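Local atomic coordinates of putative immunoglobulin-blocking virulence protein (Mycoplasma mycoides subsp. capri, PDB entry 7ADK), a protein that probably takes part in blocking host immunoglobulins as a virulence factor, and is seen in complex with a lipoprotein. Residues 515-520 and 551-557; 607-612 and 638-644. All blocks are in the same frame, centred on the assembly; numbering follows the deposited sequence.

How the contacts relate
Contacts 1 and 2 are two steps of one parallel sheet, whose strands lie in chain order from 516-517 to 676-679. Contact 1 joins 515-520 to 551-557 and closes a loop of 30 residues. The chain then runs through helix 567-579 and returns at 607-612. Contact 2 joins that segment to 638-644, closing a loop of 25 residues with no helix or strand in it. The two loops follow in series and neither nest nor cross. Strands 553-555 and 608-610 link them: Leu-554 exchanges backbone bonds with Gly-608 and Asp-610, and Phe-556 packs on Phe-611. Helix 567-579 lies against Leu-554 and Leu-609.

Contact 1: residues 515-520 and 551-557; sequences WSYNPL and FNTLAFD
Tyr-517 and Leu-554 pair at the first step of the parallel sheet, where strand 516-517 is the outermost strand within the chain. The backbone bond here runs from Ala-555 N to Tyr-517 O, 3.0 Å long and nearly straight at 175°. The Tyr-517 CG lies between the backbone N and the carbonyl carbon, chi1 67°. From there the ring turns its edge to the face of Phe-551 in a T-shaped stack. The Tyr-517 and Phe-551 ring centroids are 5.3 Å apart, with planes at 74°. Leu-554 runs alongside Tyr-517 in the same direction, and its CD2 is 3.4 Å from Tyr-517 CZ. Helix 567-579 meets this side through Val-576 and Tyr-577. Further on, Pro-519 CD sits over one face of the Phe-556 ring in a CH-pi contact, 4.3 Å from the centroid. Asn-518 shapes the turn: its OD1 accepts from Leu-520 N at 3.1 Å, an Asx turn. Its ND2 donates to Asp-560 OD2, which also takes Asp-557 N. On the Ser-516 face, Ser-516 CB meets Ala-555 CB at 3.5 Å. With a single backbone bond between the segments, the join relies largely on aromatic and aliphatic packing.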
ATOM      1  N   TRP A 515     -13.389  -8.609   3.928  1.00 54.42           N
ATOM      2  CA  TRP A 515     -14.569  -8.958   3.137  1.00 54.42           C
ATOM      3  C   TRP A 515     -15.574  -9.552   4.113  1.00 54.42           C
ATOM      4  O   TRP A 515     -15.283 -10.550   4.778  1.00 54.42           O
ATOM      5  CB  TRP A 515     -14.265  -9.969   2.018  1.00 54.42           C
ATOM      6  CG  TRP A 515     -13.754  -9.408   0.733  1.00 54.42           C
ATOM      7  CD1 TRP A 515     -12.537  -9.636   0.196  1.00 54.42           C
ATOM      8  CD2 TRP A 515     -14.461  -8.574  -0.226  1.00 54.42           C
ATOM      9  NE1 TRP A 515     -12.409  -8.936  -0.981  1.00 54.42           N
ATOM     10  CE2 TRP A 515     -13.546  -8.213  -1.251  1.00 54.42           C
ATOM     11  CE3 TRP A 515     -15.774  -8.068  -0.328  1.00 54.42           C
ATOM     12  CZ2 TRP A 515     -13.878  -7.288  -2.239  1.00 54.42           C
ATOM     13  CZ3 TRP A 515     -16.138  -7.193  -1.366  1.00 54.42           C
ATOM     14  CH2 TRP A 515     -15.179  -6.775  -2.295  1.00 54.42           C
ATOM     15  N   SER A 516     -16.767  -8.968   4.194  1.00 56.15           N
ATOM     16  CA  SER A 516     -17.807  -9.420   5.118  1.00 56.15           C
ATOM     17  C   SER A 516     -19.132  -9.633   4.403  1.00 56.15           C
ATOM     18  O   SER A 516     -19.410  -8.984   3.401  1.00 56.15           O
ATOM     19  CB  SER A 516     -18.029  -8.397   6.218  1.00 56.15           C
ATOM     20  OG  SER A 516     -16.855  -7.921   6.813  1.00 56.15           O
ATOM     21  N   TYR A 517     -19.992 -10.464   4.965  1.00 54.89           N
ATOM     22  CA  TYR A 517     -21.406 -10.498   4.635  1.00 54.89           C
ATOM     23  C   TYR A 517     -22.206 -10.495   5.929  1.00 54.89           C
ATOM     24  O   TYR A 517     -21.744 -10.970   6.968  1.00 54.89           O
ATOM     25  CB  TYR A 517     -21.731 -11.689   3.723  1.00 54.89           C
ATOM     26  CG  TYR A 517     -21.586 -13.070   4.333  1.00 54.89           C
ATOM     27  CD1 TYR A 517     -20.318 -13.649   4.439  1.00 54.89           C
ATOM     28  CD2 TYR A 517     -22.711 -13.793   4.766  1.00 54.89           C
ATOM     29  CE1 TYR A 517     -20.158 -14.944   4.957  1.00 54.89           C
ATOM     30  CE2 TYR A 517     -22.558 -15.083   5.303  1.00 54.89           C
ATOM     31  CZ  TYR A 517     -21.281 -15.672   5.380  1.00 54.89           C
ATOM     32  OH  TYR A 517     -21.138 -16.944   5.810  1.00 54.89           O
ATOM     33  N   ASN A 518     -23.414  -9.952   5.873  1.00 59.42           N
ATOM     34  CA  ASN A 518     -24.383 -10.167   6.933  1.00 59.42           C
ATOM     35  C   ASN A 518     -25.061 -11.519   6.669  1.00 59.42           C
ATOM     36  O   ASN A 518     -25.660 -11.685   5.609  1.00 59.42           O
ATOM     37  CB  ASN A 518     -25.358  -8.984   6.982  1.00 59.42           C
ATOM     38  CG  ASN A 518     -26.204  -8.976   8.236  1.00 59.42           C
ATOM     39  OD1 ASN A 518     -26.635  -9.999   8.723  1.00 59.42           O
ATOM     40  ND2 ASN A 518     -26.463  -7.832   8.799  1.00 59.42           N
ATOM     41  N   PRO A 519     -25.017 -12.504   7.579  1.00 59.19           N
ATOM     42  CA  PRO A 519     -25.624 -13.795   7.300  1.00 59.19           C
ATOM     43  C   PRO A 519     -27.147 -13.723   7.152  1.00 59.19           C
ATOM     44  O   PRO A 519     -27.710 -14.472   6.367  1.00 59.19           O
ATOM     45  CB  PRO A 519     -25.162 -14.690   8.437  1.00 59.19           C
ATOM     46  CG  PRO A 519     -24.899 -13.736   9.593  1.00 59.19           C
ATOM     47  CD  PRO A 519     -24.373 -12.499   8.881  1.00 59.19           C
ATOM     48  N   LEU A 520     -27.811 -12.749   7.773  1.00 61.22           N
ATOM     49  CA  LEU A 520     -29.243 -12.501   7.607  1.00 61.22           C
ATOM     50  C   LEU A 520     -29.610 -11.956   6.217  1.00 61.22           C
ATOM     51  O   LEU A 520     -30.732 -12.156   5.772  1.00 61.22           O
ATOM     52  CB  LEU A 520     -29.703 -11.537   8.706  1.00 61.22           C
ATOM     53  CG  LEU A 520     -29.442 -12.034  10.136  1.00 61.22           C
ATOM     54  CD1 LEU A 520     -29.658 -10.896  11.112  1.00 61.22           C
ATOM     55  CD2 LEU A 520     -30.369 -13.186  10.488  1.00 61.22           C
ATOM     56  N   PHE A 551     -15.247 -15.343   2.013  1.00 54.58           N
ATOM     57  CA  PHE A 551     -15.639 -14.668   3.237  1.00 54.58           C
ATOM     58  C   PHE A 551     -15.255 -15.489   4.457  1.00 54.58           C
ATOM     59  O   PHE A 551     -15.772 -16.580   4.664  1.00 54.58           O
ATOM     60  CB  PHE A 551     -17.145 -14.435   3.215  1.00 54.58           C
ATOM     61  CG  PHE A 551     -17.641 -13.550   2.101  1.00 54.58           C
ATOM     62  CD1 PHE A 551     -17.632 -12.161   2.262  1.00 54.58           C
ATOM     63  CD2 PHE A 551     -18.149 -14.111   0.923  1.00 54.58           C
ATOM     64  CE1 PHE A 551     -18.154 -11.335   1.260  1.00 54.58           C
ATOM     65  CE2 PHE A 551     -18.666 -13.285  -0.079  1.00 54.58           C
ATOM     66  CZ  PHE A 551     -18.672 -11.897   0.091  1.00 54.58           C
ATOM     67  N   ASN A 552     -14.403 -14.946   5.317  1.00 52.90           N
ATOM     68  CA  ASN A 552     -14.143 -15.499   6.643  1.00 52.90           C
ATOM     69  C   ASN A 552     -14.766 -14.657   7.778  1.00 52.90           C
ATOM     70  O   ASN A 552     -14.571 -14.980   8.942  1.00 52.90           O
ATOM     71  CB  ASN A 552     -12.629 -15.748   6.791  1.00 52.90           C
ATOM     72  CG  ASN A 552     -12.323 -17.073   7.464  1.00 52.90           C
ATOM     73  OD1 ASN A 552     -12.707 -17.339   8.590  1.00 52.90           O
ATOM     74  ND2 ASN A 552     -11.643 -17.964   6.806  1.00 52.90           N
ATOM     75  N   THR A 553     -15.530 -13.606   7.463  1.00 53.38           N
ATOM     76  CA  THR A 553     -16.163 -12.686   8.428  1.00 53.38           C
ATOM     77  C   THR A 553     -17.680 -12.745   8.342  1.00 53.38           C
ATOM     78  O   THR A 553     -18.236 -12.712   7.252  1.00 53.38           O
ATOM     79  CB  THR A 553     -15.715 -11.227   8.220  1.00 53.38           C
ATOM     80  OG1 THR A 553     -14.343 -11.113   8.427  1.00 53.38           O
ATOM     81  CG2 THR A 553     -16.346 -10.220   9.172  1.00 53.38           C
ATOM     82  N   LEU A 554     -18.339 -12.736   9.502  1.00 51.28           N
ATOM     83  CA  LEU A 554     -19.747 -12.394   9.654  1.00 51.28           C
ATOM     84  C   LEU A 554     -19.864 -10.988  10.255  1.00 51.28           C
ATOM     85  O   LEU A 554     -19.335 -10.743  11.333  1.00 51.28           O
ATOM     86  CB  LEU A 554     -20.439 -13.430  10.552  1.00 51.28           C
ATOM     87  CG  LEU A 554     -20.347 -14.887  10.099  1.00 51.28           C
ATOM     88  CD1 LEU A 554     -21.167 -15.758  11.035  1.00 51.28           C
ATOM     89  CD2 LEU A 554     -20.864 -15.051   8.685  1.00 51.28           C
ATOM     90  N   ALA A 555     -20.563 -10.072   9.586  1.00 59.77           N
ATOM     91  CA  ALA A 555     -20.721  -8.681  10.013  1.00 59.77           C
ATOM     92  C   ALA A 555     -22.199  -8.300  10.156  1.00 59.77           C
ATOM     93  O   ALA A 555     -22.895  -8.142   9.165  1.00 59.77           O
ATOM     94  CB  ALA A 555     -20.003  -7.761   9.032  1.00 59.77           C
ATOM     95  N   PHE A 556     -22.687  -8.121  11.379  1.00 65.61           N
ATOM     96  CA  PHE A 556     -24.064  -7.709  11.651  1.00 65.61           C
ATOM     97  C   PHE A 556     -24.240  -6.185  11.544  1.00 65.61           C
ATOM     98  O   PHE A 556     -23.297  -5.433  11.785  1.00 65.61           O
ATOM     99  CB  PHE A 556     -24.498  -8.287  12.997  1.00 65.61           C
ATOM    100  CG  PHE A 556     -24.557  -9.801  12.990  1.00 65.61           C
ATOM    101  CD1 PHE A 556     -25.731 -10.446  12.570  1.00 65.61           C
ATOM    102  CD2 PHE A 556     -23.444 -10.566  13.372  1.00 65.61           C
ATOM    103  CE1 PHE A 556     -25.802 -11.847  12.554  1.00 65.61           C
ATOM    104  CE2 PHE A 556     -23.515 -11.968  13.356  1.00 65.61           C
ATOM    105  CZ  PHE A 556     -24.694 -12.610  12.952  1.00 65.61           C
ATOM    106  N   ASP A 557     -25.430  -5.724  11.168  1.00 75.74           N
ATOM    107  CA  ASP A 557     -25.742  -4.306  10.972  1.00 75.74           C
ATOM    108  C   ASP A 557     -26.572  -3.750  12.146  1.00 75.74           C
ATOM    109  O   ASP A 557     -27.017  -4.488  13.024  1.00 75.74           O
ATOM    110  CB  ASP A 557     -26.379  -4.090   9.582  1.00 75.74           C
ATOM    111  CG  ASP A 557     -26.134  -2.689   8.989  1.00 75.74           C
ATOM    112  OD1 ASP A 557     -25.625  -1.793   9.702  1.00 75.74           O
ATOM    113  OD2 ASP A 557     -26.427  -2.482   7.787  1.00 75.74           O
TER

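Contact 2: residues 607-612 and 638-644; sequences TGLDFS and ITELTLY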
ATOM      1  N   THR A 607     -14.572 -17.747  10.747  1.00 53.46           N
ATOM      2  CA  THR A 607     -13.975 -17.612  12.083  1.00 53.46           C
ATOM      3  C   THR A 607     -13.852 -16.164  12.583  1.00 53.46           C
ATOM      4  O   THR A 607     -13.401 -15.960  13.706  1.00 53.46           O
ATOM      5  CB  THR A 607     -12.603 -18.297  12.155  1.00 53.46           C
ATOM      6  OG1 THR A 607     -11.668 -17.683  11.297  1.00 53.46           O
ATOM      7  CG2 THR A 607     -12.656 -19.774  11.825  1.00 53.46           C
ATOM      8  N   GLY A 608     -14.263 -15.161  11.812  1.00 52.11           N
ATOM      9  CA  GLY A 608     -14.332 -13.765  12.238  1.00 52.11           C
ATOM     10  C   GLY A 608     -15.738 -13.279  12.586  1.00 52.11           C
ATOM     11  O   GLY A 608     -16.693 -13.598  11.887  1.00 52.11           O
ATOM     12  N   LEU A 609     -15.862 -12.447  13.626  1.00 50.70           N
ATOM     13  CA  LEU A 609     -17.054 -11.651  13.931  1.00 50.70           C
ATOM     14  C   LEU A 609     -16.740 -10.161  13.938  1.00 50.70           C
ATOM     15  O   LEU A 609     -15.865  -9.709  14.662  1.00 50.70           O
ATOM     16  CB  LEU A 609     -17.672 -12.061  15.277  1.00 50.70           C
ATOM     17  CG  LEU A 609     -18.659 -13.231  15.209  1.00 50.70           C
ATOM     18  CD1 LEU A 609     -19.036 -13.641  16.621  1.00 50.70           C
ATOM     19  CD2 LEU A 609     -19.948 -12.854  14.499  1.00 50.70           C
ATOM     20  N   ASP A 610     -17.502  -9.385  13.180  1.00 59.44           N
ATOM     21  CA  ASP A 610     -17.449  -7.925  13.162  1.00 59.44           C
ATOM     22  C   ASP A 610     -18.752  -7.311  13.706  1.00 59.44           C
ATOM     23  O   ASP A 610     -19.840  -7.527  13.175  1.00 59.44           O
ATOM     24  CB  ASP A 610     -17.116  -7.454  11.741  1.00 59.44           C
ATOM     25  CG  ASP A 610     -17.172  -5.933  11.587  1.00 59.44           C
ATOM     26  OD1 ASP A 610     -16.807  -5.221  12.542  1.00 59.44           O
ATOM     27  OD2 ASP A 610     -17.624  -5.433  10.537  1.00 59.44           O
ATOM     28  N   PHE A 611     -18.628  -6.505  14.755  1.00 62.93           N
ATOM     29  CA  PHE A 611     -19.707  -5.738  15.355  1.00 62.93           C
ATOM     30  C   PHE A 611     -19.523  -4.221  15.213  1.00 62.93           C
ATOM     31  O   PHE A 611     -20.207  -3.458  15.875  1.00 62.93           O
ATOM     32  CB  PHE A 611     -19.915  -6.204  16.798  1.00 62.93           C
ATOM     33  CG  PHE A 611     -20.338  -7.653  16.942  1.00 62.93           C
ATOM     34  CD1 PHE A 611     -21.570  -8.076  16.421  1.00 62.93           C
ATOM     35  CD2 PHE A 611     -19.538  -8.569  17.639  1.00 62.93           C
ATOM     36  CE1 PHE A 611     -22.019  -9.389  16.622  1.00 62.93           C
ATOM     37  CE2 PHE A 611     -19.981  -9.887  17.835  1.00 62.93           C
ATOM     38  CZ  PHE A 611     -21.223 -10.297  17.326  1.00 62.93           C
ATOM     39  N   SER A 612     -18.658  -3.739  14.320  1.00 66.60           N
ATOM     40  CA  SER A 612     -18.404  -2.309  14.087  1.00 66.60           C
ATOM     41  C   SER A 612     -19.633  -1.467  13.721  1.00 66.60           C
ATOM     42  O   SER A 612     -19.687  -0.282  14.030  1.00 66.60           O
ATOM     43  CB  SER A 612     -17.402  -2.138  12.954  1.00 66.60           C
ATOM     44  OG  SER A 612     -16.220  -2.828  13.246  1.00 66.60           O
ATOM     45  N   ILE A 638     -14.014 -18.637  17.563  1.00 58.26           N
ATOM     46  CA  ILE A 638     -13.675 -17.516  16.680  1.00 58.26           C
ATOM     47  C   ILE A 638     -12.202 -17.159  16.836  1.00 58.26           C
ATOM     48  O   ILE A 638     -11.625 -17.348  17.904  1.00 58.26           O
ATOM     49  CB  ILE A 638     -14.648 -16.327  16.837  1.00 58.26           C
ATOM     50  CG1 ILE A 638     -14.482 -15.581  18.165  1.00 58.26           C
ATOM     51  CG2 ILE A 638     -16.089 -16.807  16.610  1.00 58.26           C
ATOM     52  CD1 ILE A 638     -15.348 -14.329  18.293  1.00 58.26           C
ATOM     53  N   THR A 639     -11.582 -16.684  15.758  1.00 56.55           N
ATOM     54  CA  THR A 639     -10.180 -16.253  15.728  1.00 56.55           C
ATOM     55  C   THR A 639     -10.036 -14.750  15.879  1.00 56.55           C
ATOM     56  O   THR A 639      -8.974 -14.261  16.242  1.00 56.55           O
ATOM     57  CB  THR A 639      -9.454 -16.725  14.457  1.00 56.55           C
ATOM     58  OG1 THR A 639      -9.962 -16.129  13.294  1.00 56.55           O
ATOM     59  CG2 THR A 639      -9.472 -18.230  14.237  1.00 56.55           C
ATOM     60  N   GLU A 640     -11.096 -13.993  15.631  1.00 57.09           N
ATOM     61  CA  GLU A 640     -11.062 -12.543  15.539  1.00 57.09           C
ATOM     62  C   GLU A 640     -12.407 -11.926  15.920  1.00 57.09           C
ATOM     63  O   GLU A 640     -13.460 -12.452  15.560  1.00 57.09           O
ATOM     64  CB  GLU A 640     -10.641 -12.166  14.122  1.00 57.09           C
ATOM     65  CG  GLU A 640     -10.337 -10.687  13.953  1.00 57.09           C
ATOM     66  CD  GLU A 640      -9.492 -10.465  12.700  1.00 57.09           C
ATOM     67  OE1 GLU A 640      -8.404  -9.856  12.787  1.00 57.09           O
ATOM     68  OE2 GLU A 640      -9.895 -10.917  11.611  1.00 57.09           O
ATOM     69  N   LEU A 641     -12.364 -10.796  16.624  1.00 55.04           N
ATOM     70  CA  LEU A 641     -13.520 -10.062  17.115  1.00 55.04           C
ATOM     71  C   LEU A 641     -13.308  -8.564  16.941  1.00 55.04           C
ATOM     72  O   LEU A 641     -12.504  -7.977  17.643  1.00 55.04           O
ATOM     73  CB  LEU A 641     -13.724 -10.427  18.595  1.00 55.04           C
ATOM     74  CG  LEU A 641     -14.869  -9.678  19.291  1.00 55.04           C
ATOM     75  CD1 LEU A 641     -16.226 -10.082  18.734  1.00 55.04           C
ATOM     76  CD2 LEU A 641     -14.835  -9.938  20.786  1.00 55.04           C
ATOM     77  N   THR A 642     -14.058  -7.928  16.056  1.00 57.44           N
ATOM     78  CA  THR A 642     -14.062  -6.467  15.925  1.00 57.44           C
ATOM     79  C   THR A 642     -15.278  -5.885  16.637  1.00 57.44           C
ATOM     80  O   THR A 642     -16.392  -6.366  16.478  1.00 57.44           O
ATOM     81  CB  THR A 642     -13.981  -6.002  14.468  1.00 57.44           C
ATOM     82  OG1 THR A 642     -12.936  -6.647  13.783  1.00 57.44           O
ATOM     83  CG2 THR A 642     -13.712  -4.507  14.393  1.00 57.44           C
ATOM     84  N   LEU A 643     -15.048  -4.858  17.445  1.00 59.31           N
ATOM     85  CA  LEU A 643     -16.011  -4.163  18.272  1.00 59.31           C
ATOM     86  C   LEU A 643     -16.085  -2.695  17.865  1.00 59.31           C
ATOM     87  O   LEU A 643     -15.089  -2.069  17.519  1.00 59.31           O
ATOM     88  CB  LEU A 643     -15.591  -4.314  19.739  1.00 59.31           C
ATOM     89  CG  LEU A 643     -15.630  -5.743  20.288  1.00 59.31           C
ATOM     90  CD1 LEU A 643     -15.041  -5.795  21.683  1.00 59.31           C
ATOM     91  CD2 LEU A 643     -17.044  -6.288  20.319  1.00 59.31           C
ATOM     92  N   TYR A 644     -17.260  -2.107  17.976  1.00 60.33           N
ATOM     93  CA  TYR A 644     -17.386  -0.667  17.917  1.00 60.33           C
ATOM     94  C   TYR A 644     -16.725   0.007  19.119  1.00 60.33           C
ATOM     95  O   TYR A 644     -16.989  -0.372  20.262  1.00 60.33           O
ATOM     96  CB  TYR A 644     -18.846  -0.286  17.808  1.00 60.33           C
ATOM     97  CG  TYR A 644     -19.039   1.203  17.738  1.00 60.33           C
ATOM     98  CD1 TYR A 644     -18.730   1.886  16.554  1.00 60.33           C
ATOM     99  CD2 TYR A 644     -19.486   1.908  18.865  1.00 60.33           C
ATOM    100  CE1 TYR A 644     -18.914   3.268  16.482  1.00 60.33           C
ATOM    101  CE2 TYR A 644     -19.688   3.290  18.788  1.00 60.33           C
ATOM    102  CZ  TYR A 644     -19.419   3.966  17.588  1.00 60.33           C
ATOM    103  OH  TYR A 644     -19.682   5.280  17.470  1.00 60.33           O
TER
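Strands 608-610 and 640-643 are neighbours inside the five-strand parallel sheet, and Leu-609 pairs with Leu-641 at the middle of their ladder. The strand axes are only 4° from parallel. Leu-609 bonds on both sides of Leu-641. Its N donates to Glu-640 O at 3.1 Å, and its O accepts from Thr-642 N at 2.9 Å. The pattern continues at one end, where Phe-611 N gives to Thr-642 O at 2.8 Å. At the other end it slips by one residue, and Thr-607 O takes Thr-639 N, at 2.8 Å, instead of Glu-640 N.

One face is apolar. The Leu-641 CD1 methyl sits at the edge of the Phe-611 ring, 3.8 Å from Phe-611 CD2. Leu-609 and Ile-638 cross at about a right angle, with their CD1 methyls 4.1 Å apart. Helix 567-579 covers part of this face, with Leu-573 on Leu-609 and Tyr-577 on Ile-638.

The other face is polar. Asp-610 CG is anti to the backbone N (chi1 174°), which swings the carboxylate beside the chain that follows. There Ser-612 OG reaches the syn lone pair of Asp-610 OD1 at 2.6 Å. Ser-612 N meets Asp-610 OD1 from above the carboxylate plane at 3.0 Å, and this bond forms an Asx turn. Thr-642 lays CB against Asp-610 OD1 and CG2 against Ser-612 OG. Glu-640 OE1 bonds to His-678 on the next strand.

The backbone bonds join the strands, while the two Ser-612 bonds within 607-612 should fix the carboxylate that Thr-642 packs against and would probably favour its charged form.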